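Local structure of putative angiotensinogen (Lampetra fluviatilis, 5INW) at residues 239-245 against 410-416; 253-257 against 279-285; 357-361 against 392-396. The protein is a serpin that binds heparin, which promotes its inhibition of thrombin through a template mechanism. The protein carries 1 engineered substitution. One frame throughout, in Å; residues are numbered along the deposited sequence.

Contact 1 (239-245 against 410-416); sequences SLVIVNV and AETVVGI
The flat groups here are peptides: I242 N bonds V414 O and V414 N bonds I242 O (each 2.9 Å), both donors in the carbonyl plane. On one face of the paired strands lie L240, I242 and N244 with I416, V414 and T412; on the other V241, V243 and V245 with V413 and E411. The strands run antiparallel, at 169°. N244 and T412 repeat the two-bond pairing, but at the other end S239 N and L240 N (3.1 Å) both bind I416 O, a classic beta bulge. This is sheet A of a cleaved serpin: strand 405-417 is the N-terminal part of the cleaved reactive loop, inserted between strands 238-251 and 389-401 as the sheet's fourth strand. On the first face I242 CB rests on V414 CB (3.9 Å), and I416 CG1 lies alongside L240 CB (3.9 Å). CG1 sits beside the backbone N of I416 (chi1 -48°), which also brings it to 3.7 Å from L240 O. On the far face V241 CG1 touches V413 CG1 (3.9 Å), the two side chains crossing obliquely. V119 and V120 of helix 110-122 pack on I242, and S112 OG of that helix bonds both N244 OD1 and T412 OG1, while N244 ND2 bonds N174 OD1 and T412 OG1 also meets H395 ND1, in the serpin shutter region.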
# COMPACT_ATOMS: atom_id res chain seq x y z
N SER A 239 24.90 -4.11 -1.57
CA SER A 239 25.23 -3.83 -2.93
C SER A 239 24.20 -2.97 -3.65
O SER A 239 24.59 -2.13 -4.47
CB SER A 239 25.46 -5.15 -3.66
OG SER A 239 26.84 -5.49 -3.53
N LEU A 240 22.91 -3.12 -3.33
CA LEU A 240 21.90 -2.12 -3.71
C LEU A 240 20.80 -2.02 -2.69
O LEU A 240 20.57 -2.96 -1.92
CB LEU A 240 21.21 -2.47 -5.02
CG LEU A 240 22.00 -2.37 -6.30
CD1 LEU A 240 22.63 -3.74 -6.60
CD2 LEU A 240 21.08 -1.88 -7.43
N VAL A 241 20.10 -0.88 -2.72
CA VAL A 241 18.89 -0.65 -1.95
C VAL A 241 17.87 -0.00 -2.86
O VAL A 241 18.17 1.03 -3.42
CB VAL A 241 19.17 0.29 -0.77
CG1 VAL A 241 17.89 0.53 0.03
CG2 VAL A 241 20.20 -0.34 0.11
N ILE A 242 16.68 -0.57 -2.97
CA ILE A 242 15.60 -0.06 -3.82
C ILE A 242 14.55 0.48 -2.90
O ILE A 242 14.28 -0.12 -1.91
CB ILE A 242 14.96 -1.21 -4.64
CG1 ILE A 242 15.97 -1.71 -5.69
CG2 ILE A 242 13.68 -0.80 -5.35
CD1 ILE A 242 15.67 -3.10 -6.20
N VAL A 243 13.97 1.61 -3.25
CA VAL A 243 13.01 2.31 -2.38
C VAL A 243 11.83 2.76 -3.21
O VAL A 243 11.99 3.38 -4.26
CB VAL A 243 13.65 3.58 -1.77
CG1 VAL A 243 12.60 4.48 -1.17
CG2 VAL A 243 14.72 3.18 -0.77
N ASN A 244 10.64 2.42 -2.77
CA ASN A 244 9.45 3.12 -3.22
C ASN A 244 8.86 3.81 -2.00
O ASN A 244 8.76 3.23 -0.91
CB ASN A 244 8.37 2.18 -3.78
CG ASN A 244 7.14 2.94 -4.15
OD1 ASN A 244 6.28 3.20 -3.32
ND2 ASN A 244 7.13 3.45 -5.37
N VAL A 245 8.44 5.03 -2.22
CA VAL A 245 7.50 5.69 -1.33
C VAL A 245 6.28 6.15 -2.11
O VAL A 245 6.37 6.51 -3.27
CB VAL A 245 8.12 6.90 -0.63
CG1 VAL A 245 9.40 6.47 0.00
CG2 VAL A 245 8.38 8.03 -1.61
N ALA A 410 3.18 5.27 2.52
CA ALA A 410 3.82 3.95 2.56
C ALA A 410 5.23 4.05 2.05
O ALA A 410 5.55 4.93 1.29
CB ALA A 410 3.04 2.94 1.72
N GLU A 411 6.05 3.07 2.43
CA GLU A 411 7.49 3.02 2.13
C GLU A 411 7.86 1.56 2.01
O GLU A 411 7.66 0.81 2.96
CB GLU A 411 8.23 3.50 3.34
CG GLU A 411 7.83 4.85 3.90
CD GLU A 411 8.63 5.23 5.12
OE1 GLU A 411 9.13 4.34 5.87
OE2 GLU A 411 8.75 6.45 5.36
N THR A 412 8.37 1.15 0.85
CA THR A 412 8.93 -0.17 0.68
C THR A 412 10.42 -0.04 0.41
O THR A 412 10.83 0.74 -0.44
CB THR A 412 8.30 -0.83 -0.50
OG1 THR A 412 6.88 -0.69 -0.36
CG2 THR A 412 8.71 -2.28 -0.61
N VAL A 413 11.20 -0.82 1.13
CA VAL A 413 12.64 -0.83 1.04
C VAL A 413 13.09 -2.26 0.73
O VAL A 413 12.70 -3.18 1.42
CB VAL A 413 13.28 -0.32 2.35
CG1 VAL A 413 14.80 -0.35 2.27
CG2 VAL A 413 12.86 1.08 2.59
N VAL A 414 14.01 -2.42 -0.24
CA VAL A 414 14.58 -3.71 -0.62
C VAL A 414 16.07 -3.62 -0.49
O VAL A 414 16.66 -2.67 -0.97
CB VAL A 414 14.24 -4.05 -2.07
CG1 VAL A 414 14.69 -5.47 -2.39
CG2 VAL A 414 12.73 -3.94 -2.32
N GLY A 415 16.70 -4.58 0.17
CA GLY A 415 18.16 -4.52 0.33
C GLY A 415 18.72 -5.68 -0.43
O GLY A 415 18.25 -6.80 -0.24
N ILE A 416 19.71 -5.43 -1.27
CA ILE A 416 20.30 -6.45 -2.09
C ILE A 416 21.77 -6.64 -1.66
O ILE A 416 22.50 -5.69 -1.61
CB ILE A 416 20.28 -6.05 -3.59
CG1 ILE A 416 18.93 -5.52 -4.06
CG2 ILE A 416 20.71 -7.22 -4.50
CD1 ILE A 416 17.95 -6.57 -4.49

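Contact 2 (253-257 against 279-285); sequences GNKFE and MHQRAKL
F256 lies beside Q281, their CA atoms 5.8 Å apart, where the irregular segment 253-257 passes strand 279-283 without regular sheet pairing. The F256 ring is held between two side chains. Over one face lies the amide of Q281, stacked with its plane 18° from that of the ring, while Q281 CG approaches F256 CE2 to 3.6 Å. CG sits between the backbone N and the carbonyl carbon of Q281 (chi1 70°), and the extended chain beyond it lays the amide across the ring. The opposite face takes M279: CB is 3.7 Å from F256 CD2, and a bend at chi3 (-56°) folds CE back to 3.9 Å from the ring centroid, a CH-pi contact, with SD above the same face in a Met-aromatic contact. The contact lies by the serpin breach, where the chain leaves strand 238-251 of sheet A for the sheet C strands; W252 meets the F256 ring edge-to-face. K255 forms a salt bridge with E404, just ahead of the inserted strand at the reactive loop's proximal hinge. Farther along, N254 CB touches A283 CB (4.0 Å), and N254 ND2 touches L285 CD2 (3.6 Å), the two side chains running in opposite directions.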
# COMPACT_ATOMS: atom_id res chain seq x y z
N GLY A 253 -14.96 14.69 0.29
CA GLY A 253 -15.93 15.45 -0.46
C GLY A 253 -16.93 16.09 0.47
O GLY A 253 -17.45 17.15 0.16
N ASN A 254 -17.23 15.41 1.57
CA ASN A 254 -18.09 15.92 2.61
C ASN A 254 -17.26 15.96 3.85
O ASN A 254 -17.07 14.96 4.53
CB ASN A 254 -19.24 14.97 2.81
CG ASN A 254 -19.79 14.49 1.51
OD1 ASN A 254 -20.59 15.19 0.90
ND2 ASN A 254 -19.38 13.29 1.07
N LYS A 255 -16.74 17.13 4.16
CA LYS A 255 -15.91 17.29 5.34
C LYS A 255 -16.74 17.24 6.62
O LYS A 255 -17.86 17.71 6.64
CB LYS A 255 -15.13 18.60 5.26
CG LYS A 255 -14.10 18.63 4.13
CD LYS A 255 -13.06 19.70 4.43
CE LYS A 255 -12.33 20.11 3.18
NZ LYS A 255 -11.41 21.22 3.52
N PHE A 256 -16.19 16.65 7.68
CA PHE A 256 -16.87 16.50 8.96
C PHE A 256 -16.73 17.79 9.71
O PHE A 256 -15.75 18.49 9.54
CB PHE A 256 -16.21 15.45 9.84
CG PHE A 256 -16.33 14.05 9.33
CD1 PHE A 256 -15.35 13.53 8.45
CD2 PHE A 256 -17.36 13.22 9.75
CE1 PHE A 256 -15.44 12.21 7.98
CE2 PHE A 256 -17.44 11.90 9.29
CZ PHE A 256 -16.49 11.41 8.40
N GLU A 257 -17.70 18.06 10.57
CA GLU A 257 -17.63 19.22 11.45
C GLU A 257 -16.88 18.79 12.74
O GLU A 257 -17.25 17.78 13.38
CB GLU A 257 -19.05 19.79 11.70
CG GLU A 257 -19.13 21.10 12.48
CD GLU A 257 -18.37 22.29 11.88
OE1 GLU A 257 -18.11 22.31 10.63
OE2 GLU A 257 -18.04 23.24 12.67
N MET A 279 -16.11 10.94 14.93
CA MET A 279 -16.63 12.07 14.14
C MET A 279 -18.01 11.76 13.67
O MET A 279 -18.41 10.59 13.67
CB MET A 279 -15.75 12.32 12.90
CG MET A 279 -14.30 12.63 13.25
SD MET A 279 -13.27 12.79 11.82
CE MET A 279 -13.50 11.23 10.96
N HIS A 280 -18.72 12.82 13.25
CA HIS A 280 -20.16 12.73 12.99
C HIS A 280 -20.61 13.66 11.89
O HIS A 280 -20.21 14.84 11.85
CB HIS A 280 -20.93 13.04 14.25
CG HIS A 280 -20.68 12.09 15.36
ND1 HIS A 280 -21.36 10.90 15.49
CD2 HIS A 280 -19.84 12.16 16.42
CE1 HIS A 280 -20.94 10.27 16.56
NE2 HIS A 280 -20.02 11.01 17.15
N GLN A 281 -21.44 13.12 11.00
CA GLN A 281 -21.97 13.89 9.87
C GLN A 281 -23.24 13.25 9.28
O GLN A 281 -23.49 12.02 9.34
CB GLN A 281 -20.95 14.15 8.72
CG GLN A 281 -20.56 12.93 7.89
CD GLN A 281 -19.61 13.25 6.74
OE1 GLN A 281 -19.06 14.35 6.63
NE2 GLN A 281 -19.40 12.27 5.89
N ARG A 282 -24.06 14.13 8.75
CA ARG A 282 -25.22 13.75 8.01
C ARG A 282 -24.90 14.15 6.58
O ARG A 282 -24.97 15.34 6.25
CB ARG A 282 -26.49 14.44 8.56
CG ARG A 282 -27.72 13.56 8.41
CD ARG A 282 -29.06 14.29 8.53
NE ARG A 282 -29.37 15.07 7.33
CZ ARG A 282 -30.55 15.62 7.05
NH1 ARG A 282 -31.58 15.50 7.88
NH2 ARG A 282 -30.70 16.31 5.92
N ALA A 283 -24.52 13.18 5.74
CA ALA A 283 -24.35 13.45 4.30
C ALA A 283 -24.92 12.35 3.40
O ALA A 283 -25.30 11.28 3.88
CB ALA A 283 -22.89 13.71 4.00
N LYS A 284 -24.96 12.64 2.10
CA LYS A 284 -25.44 11.72 1.06
C LYS A 284 -24.33 10.74 0.61
O LYS A 284 -23.55 11.04 -0.29
CB LYS A 284 -25.95 12.52 -0.14
CG LYS A 284 -27.02 13.54 0.22
CD LYS A 284 -27.58 14.25 -0.99
CE LYS A 284 -28.59 15.26 -0.51
NZ LYS A 284 -29.29 15.91 -1.64
N LEU A 285 -24.30 9.56 1.22
CA LEU A 285 -23.25 8.59 0.98
C LEU A 285 -23.85 7.33 0.45
O LEU A 285 -24.91 6.94 0.87
CB LEU A 285 -22.55 8.30 2.29
CG LEU A 285 -21.97 9.56 2.93
CD1 LEU A 285 -21.54 9.31 4.36
CD2 LEU A 285 -20.80 10.09 2.10

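Contact 3 (357-361 against 392-396); sequences SYDLK and KITHK
L360 turns its side chain onto strand 392-396. Its CB lies 3.9 Å from I393 O, the same oxygen that accepts from L360 N (3.1 Å); CG, beside the backbone N at chi1 -61°, reaches over toward H395 CB; and the tip, CD1, settles against H395 CB (3.7 Å) and I393 CG2 (4.0 Å). An alanine here would be likely to leave H395 CB and I393 CG2 without their apolar neighbour and to open a gap against I113 of helix 110-122. Two residues back, Y358 and H395 form a hydrogen-bonded pair between antiparallel strands six and five of serpin sheet A, with Y358 N to H395 O at 2.8 Å. The Y358 ring points CD2 at the edge of the imidazole, and its hydroxyl binds F107 N. On the solvent side D359 OD2 meets K392 CE (3.4 Å); the ammonium is too far for a salt bridge, and D359 OD1 takes a weak capping bond from K361 N at the start of helix 361-369. H395 is fixed at both ring nitrogens, ND1 by T412 OG1 of the inserted loop and NE2 by S109 N; the latter, a backbone donor, suggests a neutral imidazole protonated on ND1.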
# COMPACT_ATOMS: atom_id res chain seq x y z
N SER A 357 4.21 -1.90 10.61
CA SER A 357 5.45 -2.28 9.91
C SER A 357 5.40 -3.73 9.56
O SER A 357 4.84 -4.53 10.28
CB SER A 357 6.67 -2.05 10.78
OG SER A 357 6.77 -0.70 11.09
N TYR A 358 6.07 -4.10 8.48
CA TYR A 358 6.18 -5.49 8.11
C TYR A 358 7.58 -5.82 7.65
O TYR A 358 8.34 -4.95 7.22
CB TYR A 358 5.21 -5.84 7.02
CG TYR A 358 3.73 -5.55 7.28
CD1 TYR A 358 2.91 -6.48 7.90
CD2 TYR A 358 3.15 -4.37 6.81
CE1 TYR A 358 1.58 -6.25 8.08
CE2 TYR A 358 1.81 -4.13 6.98
CZ TYR A 358 1.02 -5.07 7.62
OH TYR A 358 -0.32 -4.82 7.82
N ASP A 359 7.93 -7.09 7.83
CA ASP A 359 9.03 -7.74 7.13
C ASP A 359 8.28 -8.73 6.22
O ASP A 359 7.50 -9.53 6.70
CB ASP A 359 9.96 -8.40 8.14
CG ASP A 359 11.05 -9.22 7.50
OD1 ASP A 359 10.75 -10.20 6.79
OD2 ASP A 359 12.23 -8.90 7.74
N LEU A 360 8.44 -8.62 4.92
CA LEU A 360 7.54 -9.30 4.01
C LEU A 360 8.09 -10.62 3.48
O LEU A 360 7.44 -11.27 2.65
CB LEU A 360 7.23 -8.39 2.83
CG LEU A 360 6.55 -7.06 3.11
CD1 LEU A 360 6.38 -6.27 1.81
CD2 LEU A 360 5.22 -7.32 3.75
N LYS A 361 9.29 -11.00 3.94
CA LYS A 361 10.02 -12.11 3.35
C LYS A 361 9.19 -13.40 3.32
O LYS A 361 9.05 -14.05 2.30
CB LYS A 361 11.35 -12.28 4.07
CG LYS A 361 12.10 -13.55 3.72
CD LYS A 361 13.57 -13.53 4.10
CE LYS A 361 14.11 -14.96 4.21
NZ LYS A 361 15.61 -15.05 4.19
N LYS A 392 16.56 -8.51 2.27
CA LYS A 392 15.55 -7.97 3.14
C LYS A 392 14.56 -7.07 2.37
O LYS A 392 14.97 -6.24 1.52
CB LYS A 392 16.26 -7.14 4.22
CG LYS A 392 15.30 -6.50 5.23
CD LYS A 392 15.89 -6.34 6.62
CE LYS A 392 14.90 -6.75 7.71
NZ LYS A 392 15.57 -7.10 9.02
N ILE A 393 13.28 -7.19 2.74
CA ILE A 393 12.21 -6.29 2.27
C ILE A 393 11.28 -5.83 3.38
O ILE A 393 10.57 -6.63 3.96
CB ILE A 393 11.32 -6.99 1.25
CG1 ILE A 393 12.13 -7.41 0.04
CG2 ILE A 393 10.22 -6.07 0.78
CD1 ILE A 393 11.28 -7.98 -1.08
N THR A 394 11.29 -4.55 3.68
CA THR A 394 10.41 -4.03 4.70
C THR A 394 9.30 -3.27 4.01
O THR A 394 9.42 -2.95 2.84
CB THR A 394 11.19 -3.18 5.75
OG1 THR A 394 12.07 -2.25 5.11
CG2 THR A 394 12.06 -4.09 6.55
N HIS A 395 8.19 -3.10 4.71
CA HIS A 395 7.10 -2.27 4.26
C HIS A 395 6.57 -1.60 5.47
O HIS A 395 6.37 -2.21 6.46
CB HIS A 395 6.01 -3.07 3.58
CG HIS A 395 4.94 -2.20 3.01
ND1 HIS A 395 5.07 -1.56 1.80
CD2 HIS A 395 3.78 -1.78 3.54
CE1 HIS A 395 4.01 -0.81 1.60
NE2 HIS A 395 3.21 -0.93 2.63
N LYS A 396 6.41 -0.30 5.40
CA LYS A 396 6.00 0.54 6.54
C LYS A 396 4.90 1.49 6.01
O LYS A 396 5.02 2.02 4.88
CB LYS A 396 7.22 1.29 7.03
CG LYS A 396 7.20 1.73 8.47
CD LYS A 396 6.52 3.11 8.68
CE LYS A 396 6.38 3.45 10.17
NZ LYS A 396 6.48 4.91 10.41

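Contacts 1 and 3 share sheet A, their centres about 10 Å apart, and strands 389-401 and 405-417 join them: G415 N to K392 O (2.8 Å) and E411 N to K396 O (2.9 Å) are probable hydrogen bonds. Contact 1 is buried; contact 3 is buried on its helix side but carries charged side chains (D359, K392) on its solvent side. Contact 2 lies about 38 Å from contact 1, between centres, and on the opposite side of the chain's centre, yet strand 238-251 runs from contact 1 to its loop and strand 345-359 from its neighbourhood to contact 3. Backbone pairing dominates contacts 1 and 3, whereas contact 2 relies on side chains around one aromatic ring.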